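Long-range contact in enterochelin esterase (Salmonella enterica subsp. enterica serovar Typhimurium, PDB 3MGA), which probably hydrolyses the ester bonds of ferric enterobactin, the iron-loaded siderophore, so that the bacterium can release and use the iron: residues Pro49-Val60 against Trp91-Arg102. Numbering follows the deposited sequence.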
ATOM      1  N   PRO A  49      10.303 -32.592  -9.001  1.00 79.42           N
ATOM      2  CA  PRO A  49       9.857 -33.010  -7.682  1.00 79.06           C
ATOM      3  C   PRO A  49       8.867 -32.020  -7.056  1.00 75.28           C
ATOM      4  O   PRO A  49       8.539 -32.151  -5.876  1.00 76.18           O
ATOM      5  CB  PRO A  49      11.154 -32.995  -6.882  1.00 80.42           C
ATOM      6  CG  PRO A  49      11.876 -31.798  -7.431  1.00 78.93           C
ATOM      7  CD  PRO A  49      11.492 -31.721  -8.904  1.00 79.32           C
ATOM      8  N   ILE A  50       8.400 -31.044  -7.834  1.00 71.48           N
ATOM      9  CA  ILE A  50       7.466 -30.039  -7.329  1.00 67.64           C
ATOM     10  C   ILE A  50       6.085 -30.604  -6.982  1.00 67.97           C
ATOM     11  O   ILE A  50       5.424 -31.237  -7.812  1.00 67.45           O
ATOM     12  CB  ILE A  50       7.294 -28.869  -8.324  1.00 64.91           C
ATOM     13  CG1 ILE A  50       8.622 -28.127  -8.515  1.00 63.40           C
ATOM     14  CG2 ILE A  50       6.245 -27.902  -7.826  1.00 61.94           C
ATOM     15  CD1 ILE A  50       9.194 -27.542  -7.234  1.00 59.61           C
ATOM     16  N   ARG A  51       5.670 -30.344  -5.742  1.00 67.89           N
ATOM     17  CA  ARG A  51       4.382 -30.779  -5.209  1.00 68.35           C
ATOM     18  C   ARG A  51       3.340 -29.656  -5.297  1.00 64.99           C
ATOM     19  O   ARG A  51       2.196 -29.891  -5.686  1.00 65.03           O
ATOM     20  CB  ARG A  51       4.534 -31.198  -3.740  1.00 69.71           C
ATOM     21  CG  ARG A  51       5.419 -32.412  -3.482  1.00 75.70           C
ATOM     22  CD  ARG A  51       4.807 -33.694  -4.012  1.00 81.54           C
ATOM     23  NE  ARG A  51       5.571 -34.874  -3.608  1.00 88.48           N
ATOM     24  CZ  ARG A  51       5.218 -36.131  -3.879  1.00 93.40           C
ATOM     25  NH1 ARG A  51       4.106 -36.389  -4.562  1.00 94.37           N
ATOM     26  NH2 ARG A  51       5.981 -37.137  -3.465  1.00 98.04           N
ATOM     27  N   ARG A  52       3.736 -28.443  -4.918  1.00 62.20           N
ATOM     28  CA  ARG A  52       2.818 -27.287  -4.943  1.00 59.70           C
ATOM     29  C   ARG A  52       3.379 -26.076  -5.680  1.00 56.45           C
ATOM     30  O   ARG A  52       4.583 -25.922  -5.848  1.00 55.48           O
ATOM     31  CB  ARG A  52       2.476 -26.838  -3.514  1.00 59.30           C
ATOM     32  CG  ARG A  52       1.762 -27.871  -2.644  1.00 64.71           C
ATOM     33  CD  ARG A  52       0.346 -28.175  -3.127  1.00 67.23           C
ATOM     34  NE  ARG A  52      -0.361 -29.043  -2.184  1.00 68.84           N
ATOM     35  CZ  ARG A  52      -0.313 -30.375  -2.180  1.00 72.58           C
ATOM     36  NH1 ARG A  52       0.413 -31.040  -3.074  1.00 73.52           N
ATOM     37  NH2 ARG A  52      -0.999 -31.053  -1.267  1.00 75.84           N
ATOM     38  N   VAL A  53       2.462 -25.219  -6.111  1.00 55.09           N
ATOM     39  CA  VAL A  53       2.780 -23.959  -6.775  1.00 52.88           C
ATOM     40  C   VAL A  53       1.657 -23.034  -6.331  1.00 50.66           C
ATOM     41  O   VAL A  53       0.664 -22.865  -7.037  1.00 50.47           O
ATOM     42  CB  VAL A  53       2.794 -24.071  -8.306  1.00 53.44           C
ATOM     43  CG1 VAL A  53       3.240 -22.759  -8.902  1.00 51.89           C
ATOM     44  CG2 VAL A  53       3.711 -25.208  -8.762  1.00 56.26           C
ATOM     45  N   TRP A  54       1.809 -22.454  -5.144  1.00 49.74           N
ATOM     46  CA  TRP A  54       0.776 -21.589  -4.583  1.00 47.37           C
ATOM     47  C   TRP A  54       0.708 -20.252  -5.313  1.00 45.96           C
ATOM     48  O   TRP A  54       1.728 -19.677  -5.697  1.00 44.94           O
ATOM     49  CB  TRP A  54       0.988 -21.371  -3.077  1.00 47.44           C
ATOM     50  CG  TRP A  54       1.139 -22.661  -2.274  1.00 50.68           C
ATOM     51  CD1 TRP A  54       2.309 -23.214  -1.830  1.00 52.39           C
ATOM     52  CD2 TRP A  54       0.096 -23.550  -1.854  1.00 48.49           C
ATOM     53  NE1 TRP A  54       2.058 -24.378  -1.156  1.00 54.01           N
ATOM     54  CE2 TRP A  54       0.709 -24.609  -1.151  1.00 52.25           C
ATOM     55  CE3 TRP A  54      -1.296 -23.550  -1.993  1.00 48.51           C
ATOM     56  CZ2 TRP A  54      -0.021 -25.662  -0.596  1.00 51.54           C
ATOM     57  CZ3 TRP A  54      -2.020 -24.596  -1.444  1.00 50.60           C
ATOM     58  CH2 TRP A  54      -1.381 -25.641  -0.754  1.00 52.77           C
ATOM     59  N   VAL A  55      -0.510 -19.777  -5.521  1.00 44.67           N
ATOM     60  CA  VAL A  55      -0.731 -18.513  -6.178  1.00 42.76           C
ATOM     61  C   VAL A  55      -1.183 -17.605  -5.057  1.00 42.73           C
ATOM     62  O   VAL A  55      -2.268 -17.786  -4.506  1.00 45.11           O
ATOM     63  CB  VAL A  55      -1.792 -18.651  -7.288  1.00 43.45           C
ATOM     64  CG1 VAL A  55      -2.043 -17.318  -7.983  1.00 38.75           C
ATOM     65  CG2 VAL A  55      -1.343 -19.724  -8.304  1.00 43.75           C
ATOM     66  N   TYR A  56      -0.323 -16.664  -4.682  1.00 42.08           N
ATOM     67  CA  TYR A  56      -0.616 -15.746  -3.589  1.00 42.25           C
ATOM     68  C   TYR A  56      -0.915 -14.373  -4.165  1.00 41.36           C
ATOM     69  O   TYR A  56      -0.007 -13.625  -4.491  1.00 41.70           O
ATOM     70  CB  TYR A  56       0.569 -15.692  -2.626  1.00 42.53           C
ATOM     71  CG  TYR A  56       0.296 -14.995  -1.312  1.00 43.91           C
ATOM     72  CD1 TYR A  56      -0.193 -15.708  -0.215  1.00 45.19           C
ATOM     73  CD2 TYR A  56       0.557 -13.633  -1.150  1.00 44.48           C
ATOM     74  CE1 TYR A  56      -0.436 -15.082   1.005  1.00 47.49           C
ATOM     75  CE2 TYR A  56       0.320 -12.996   0.064  1.00 46.36           C
ATOM     76  CZ  TYR A  56      -0.177 -13.722   1.139  1.00 50.42           C
ATOM     77  OH  TYR A  56      -0.408 -13.093   2.345  1.00 52.60           O
ATOM     78  N   ILE A  57      -2.204 -14.074  -4.307  1.00 41.54           N
ATOM     79  CA  ILE A  57      -2.672 -12.811  -4.850  1.00 41.02           C
ATOM     80  C   ILE A  57      -3.246 -11.989  -3.703  1.00 41.43           C
ATOM     81  O   ILE A  57      -4.157 -12.437  -3.010  1.00 42.25           O
ATOM     82  CB  ILE A  57      -3.772 -13.039  -5.916  1.00 41.20           C
ATOM     83  CG1 ILE A  57      -3.298 -14.037  -6.981  1.00 42.73           C
ATOM     84  CG2 ILE A  57      -4.167 -11.728  -6.569  1.00 38.08           C
ATOM     85  CD1 ILE A  57      -4.345 -14.373  -8.032  1.00 42.76           C
ATOM     86  N   THR A  58      -2.707 -10.791  -3.498  1.00 41.00           N
ATOM     87  CA  THR A  58      -3.162  -9.921  -2.416  1.00 41.53           C
ATOM     88  C   THR A  58      -4.677  -9.682  -2.469  1.00 41.99           C
ATOM     89  O   THR A  58      -5.224  -9.289  -3.498  1.00 40.32           O
ATOM     90  CB  THR A  58      -2.428  -8.557  -2.443  1.00 40.91           C
ATOM     91  OG1 THR A  58      -1.021  -8.781  -2.363  1.00 40.77           O
ATOM     92  CG2 THR A  58      -2.861  -7.670  -1.276  1.00 39.44           C
ATOM     93  N   GLY A  59      -5.344  -9.937  -1.347  1.00 44.11           N
ATOM     94  CA  GLY A  59      -6.789  -9.744  -1.239  1.00 45.71           C
ATOM     95  C   GLY A  59      -7.664 -10.680  -2.064  1.00 46.25           C
ATOM     96  O   GLY A  59      -8.859 -10.431  -2.215  1.00 48.03           O
ATOM     97  N   VAL A  60      -7.092 -11.746  -2.612  1.00 45.09           N
ATOM     98  CA  VAL A  60      -7.884 -12.684  -3.398  1.00 45.36           C
ATOM     99  C   VAL A  60      -7.693 -14.127  -2.915  1.00 45.88           C
ATOM    100  O   VAL A  60      -8.681 -14.823  -2.675  1.00 47.65           O
ATOM    101  CB  VAL A  60      -7.587 -12.580  -4.896  1.00 44.73           C
ATOM    102  CG1 VAL A  60      -8.431 -13.599  -5.672  1.00 45.27           C
ATOM    103  CG2 VAL A  60      -7.869 -11.183  -5.383  1.00 43.95           C
ATOM    104  N   TRP A  91     -10.382  -4.162 -10.740  1.00 36.82           N
ATOM    105  CA  TRP A  91      -9.347  -4.677  -9.860  1.00 36.24           C
ATOM    106  C   TRP A  91      -7.899  -4.522 -10.327  1.00 35.62           C
ATOM    107  O   TRP A  91      -7.593  -4.532 -11.516  1.00 36.71           O
ATOM    108  CB  TRP A  91      -9.610  -6.165  -9.588  1.00 36.65           C
ATOM    109  CG  TRP A  91      -8.668  -6.779  -8.614  1.00 35.61           C
ATOM    110  CD1 TRP A  91      -8.800  -6.797  -7.268  1.00 35.73           C
ATOM    111  CD2 TRP A  91      -7.454  -7.475  -8.913  1.00 37.31           C
ATOM    112  NE1 TRP A  91      -7.742  -7.460  -6.697  1.00 39.65           N
ATOM    113  CE2 TRP A  91      -6.900  -7.886  -7.689  1.00 38.51           C
ATOM    114  CE3 TRP A  91      -6.774  -7.778 -10.099  1.00 40.41           C
ATOM    115  CZ2 TRP A  91      -5.698  -8.595  -7.609  1.00 40.82           C
ATOM    116  CZ3 TRP A  91      -5.580  -8.488 -10.022  1.00 40.59           C
ATOM    117  CH2 TRP A  91      -5.052  -8.884  -8.783  1.00 38.97           C
ATOM    118  N   ARG A  92      -7.023  -4.401  -9.336  1.00 35.58           N
ATOM    119  CA  ARG A  92      -5.588  -4.276  -9.516  1.00 35.42           C
ATOM    120  C   ARG A  92      -4.941  -4.822  -8.259  1.00 35.49           C
ATOM    121  O   ARG A  92      -5.437  -4.593  -7.157  1.00 36.76           O
ATOM    122  CB  ARG A  92      -5.208  -2.817  -9.751  1.00 35.13           C
ATOM    123  CG  ARG A  92      -3.719  -2.476  -9.686  1.00 36.11           C
ATOM    124  CD  ARG A  92      -3.456  -1.214 -10.558  1.00 38.89           C
ATOM    125  NE  ARG A  92      -4.337  -0.127 -10.172  1.00 40.40           N
ATOM    126  CZ  ARG A  92      -4.693   0.890 -10.943  1.00 38.87           C
ATOM    127  NH1 ARG A  92      -4.292   0.982 -12.205  1.00 41.50           N
ATOM    128  NH2 ARG A  92      -5.502   1.809 -10.444  1.00 42.97           N
ATOM    129  N   GLY A  93      -3.854  -5.565  -8.418  1.00 34.81           N
ATOM    130  CA  GLY A  93      -3.178  -6.120  -7.263  1.00 34.45           C
ATOM    131  C   GLY A  93      -1.899  -6.865  -7.558  1.00 33.08           C
ATOM    132  O   GLY A  93      -1.608  -7.191  -8.702  1.00 32.52           O
ATOM    133  N   SER A  94      -1.143  -7.124  -6.498  1.00 33.32           N
ATOM    134  CA  SER A  94       0.122  -7.826  -6.577  1.00 35.02           C
ATOM    135  C   SER A  94      -0.109  -9.306  -6.417  1.00 35.63           C
ATOM    136  O   SER A  94      -1.131  -9.735  -5.858  1.00 34.88           O
ATOM    137  CB  SER A  94       1.043  -7.388  -5.439  1.00 35.87           C
ATOM    138  OG  SER A  94       1.225  -5.991  -5.425  1.00 39.57           O
ATOM    139  N   TYR A  95       0.841 -10.095  -6.905  1.00 36.29           N
ATOM    140  CA  TYR A  95       0.760 -11.539  -6.747  1.00 37.53           C
ATOM    141  C   TYR A  95       2.159 -12.113  -6.858  1.00 39.02           C
ATOM    142  O   TYR A  95       3.087 -11.435  -7.314  1.00 39.48           O
ATOM    143  CB  TYR A  95      -0.172 -12.184  -7.785  1.00 36.46           C
ATOM    144  CG  TYR A  95       0.373 -12.169  -9.195  1.00 37.71           C
ATOM    145  CD1 TYR A  95       0.241 -11.051 -10.004  1.00 36.63           C
ATOM    146  CD2 TYR A  95       1.018 -13.284  -9.719  1.00 36.31           C
ATOM    147  CE1 TYR A  95       0.750 -11.041 -11.302  1.00 39.16           C
ATOM    148  CE2 TYR A  95       1.520 -13.283 -11.008  1.00 37.59           C
ATOM    149  CZ  TYR A  95       1.392 -12.162 -11.794  1.00 38.85           C
ATOM    150  OH  TYR A  95       1.899 -12.171 -13.076  1.00 36.99           O
ATOM    151  N   CYS A  96       2.302 -13.357  -6.424  1.00 39.21           N
ATOM    152  CA  CYS A  96       3.573 -14.048  -6.492  1.00 41.44           C
ATOM    153  C   CYS A  96       3.261 -15.529  -6.451  1.00 42.66           C
ATOM    154  O   CYS A  96       2.169 -15.909  -6.037  1.00 43.17           O
ATOM    155  CB  CYS A  96       4.495 -13.630  -5.328  1.00 41.70           C
ATOM    156  SG  CYS A  96       3.850 -13.930  -3.647  0.88 43.39           S
ATOM    157  N   PHE A  97       4.177 -16.362  -6.930  1.00 44.51           N
ATOM    158  CA  PHE A  97       3.956 -17.801  -6.876  1.00 46.41           C
ATOM    159  C   PHE A  97       4.915 -18.391  -5.859  1.00 47.86           C
ATOM    160  O   PHE A  97       5.948 -17.796  -5.556  1.00 48.67           O
ATOM    161  CB  PHE A  97       4.175 -18.490  -8.232  1.00 47.52           C
ATOM    162  CG  PHE A  97       3.482 -17.822  -9.388  1.00 47.94           C
ATOM    163  CD1 PHE A  97       2.149 -17.442  -9.301  1.00 48.75           C
ATOM    164  CD2 PHE A  97       4.143 -17.666 -10.604  1.00 48.37           C
ATOM    165  CE1 PHE A  97       1.508 -16.841 -10.386  1.00 48.82           C
ATOM    166  CE2 PHE A  97       3.506 -17.084 -11.693  1.00 48.16           C
ATOM    167  CZ  PHE A  97       2.186 -16.671 -11.582  1.00 47.77           C
ATOM    168  N   ILE A  98       4.568 -19.563  -5.332  1.00 49.85           N
ATOM    169  CA  ILE A  98       5.407 -20.250  -4.368  1.00 51.33           C
ATOM    170  C   ILE A  98       5.552 -21.719  -4.780  1.00 54.23           C
ATOM    171  O   ILE A  98       4.869 -22.599  -4.238  1.00 54.55           O
ATOM    172  CB  ILE A  98       4.834 -20.174  -2.948  1.00 51.81           C
ATOM    173  CG1 ILE A  98       4.479 -18.732  -2.583  1.00 49.45           C
ATOM    174  CG2 ILE A  98       5.825 -20.774  -1.948  1.00 51.55           C
ATOM    175  CD1 ILE A  98       3.911 -18.581  -1.203  1.00 51.46           C
ATOM    176  N   PRO A  99       6.436 -21.986  -5.758  1.00 55.44           N
ATOM    177  CA  PRO A  99       6.661 -23.354  -6.202  1.00 57.89           C
ATOM    178  C   PRO A  99       7.535 -24.077  -5.189  1.00 60.39           C
ATOM    179  O   PRO A  99       8.670 -23.662  -4.959  1.00 62.67           O
ATOM    180  CB  PRO A  99       7.376 -23.181  -7.543  1.00 57.77           C
ATOM    181  CG  PRO A  99       8.023 -21.857  -7.470  1.00 57.25           C
ATOM    182  CD  PRO A  99       7.254 -21.013  -6.504  1.00 54.55           C
ATOM    183  N   THR A 100       7.003 -25.137  -4.580  1.00 61.74           N
ATOM    184  CA  THR A 100       7.730 -25.889  -3.560  1.00 64.20           C
ATOM    185  C   THR A 100       7.524 -27.395  -3.645  1.00 66.92           C
ATOM    186  O   THR A 100       6.588 -27.872  -4.285  1.00 66.80           O
ATOM    187  CB  THR A 100       7.291 -25.459  -2.142  1.00 63.80           C
ATOM    188  OG1 THR A 100       7.951 -26.284  -1.168  1.00 66.28           O
ATOM    189  CG2 THR A 100       5.779 -25.607  -1.977  1.00 61.08           C
ATOM    190  N   GLU A 101       8.420 -28.124  -2.985  1.00 69.72           N
ATOM    191  CA  GLU A 101       8.360 -29.579  -2.908  1.00 73.34           C
ATOM    192  C   GLU A 101       7.620 -29.970  -1.640  1.00 74.20           C
ATOM    193  O   GLU A 101       7.272 -31.132  -1.452  1.00 77.20           O
ATOM    194  CB  GLU A 101       9.767 -30.181  -2.841  1.00 76.24           C
ATOM    195  CG  GLU A 101      10.674 -29.871  -4.022  1.00 77.42           C
ATOM    196  CD  GLU A 101      12.062 -30.472  -3.858  1.00 82.33           C
ATOM    197  OE1 GLU A 101      12.325 -31.100  -2.809  1.00 84.55           O
ATOM    198  OE2 GLU A 101      12.893 -30.318  -4.776  1.00 86.08           O
ATOM    199  N   ARG A 102       7.403 -28.997  -0.758  1.00 73.11           N
ATOM    200  CA  ARG A 102       6.724 -29.243   0.510  1.00 73.88           C
ATOM    201  C   ARG A 102       5.226 -29.423   0.329  1.00 72.56           C
ATOM    202  O   ARG A 102       4.611 -28.795  -0.540  1.00 70.87           O
ATOM    203  CB  ARG A 102       6.963 -28.085   1.482  1.00 73.10           C
ATOM    204  CG  ARG A 102       8.425 -27.829   1.824  1.00 75.41           C
ATOM    205  CD  ARG A 102       8.549 -26.690   2.825  1.00 76.26           C
ATOM    206  NE  ARG A 102       7.923 -27.016   4.107  1.00 78.74           N
ATOM    207  CZ  ARG A 102       7.826 -26.176   5.138  1.00 79.89           C
ATOM    208  NH1 ARG A 102       8.302 -24.936   5.048  1.00 80.15           N
ATOM    209  NH2 ARG A 102       7.240 -26.574   6.263  1.00 80.72           N
TER
HETATM  210  O   HOH W   1      -6.813  -7.581  -4.099  1.00 51.35           O
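I57 of strand 52-57 fits between W91, just before strand 92-100, and Y95 within it; the two strands are antiparallel neighbours at 164°. With CG2 anti to the backbone N and CG1 beside it (chi1 -52°), I57 splits its branches: CG2 reaches W91 CZ2 at 3.6 Å, while CG1 lies 3.7 Å from Y95 CB. V60 CG2 also touches the W91 indole, whose NE1 donates, 2.8 Å away, to a water at the ring edge. V53, V55, I57, Y95, F97 and P99 share one face of the pair and turn to strands 32-39 and 80-87, the facing sheet of a beta sandwich in the E-set N-terminal domain. W54, I98, Y56 and C96 lie on the other face, where helix 117-127 covers W54 and I98. There W54 CB packs on I98 CB at 4.0 Å, and C96 SG sits obliquely to the Y56 ring, 5.2 Å from its centroid. The hydrogen-bonded pairs R52-T100, W54-I98 and Y56-C96 alternate with non-hydrogen-bonded ones along the strands.

Toward P49-R52 the side-chain packing thins, though the backbone pairing persists: P49, R51 and E101 are exposed and R52 partly so. A classic beta bulge sets R51 and R52 opposite T100, and T100 O accepts from both backbone nitrogens, each 3.0 Å away. R52 CB covers the rim of one W54 ring face, and its bent chain leads the guanidinium away from strand 92-100. T100 OG1, anti to its own N (chi1 176°), takes the R102 N-H in an ST turn that shapes the chain after the strand. Apolar packing thus seals the sandwich side, while at the bulge the pairing rests on main-chain bonds and a doubly gripped carbonyl.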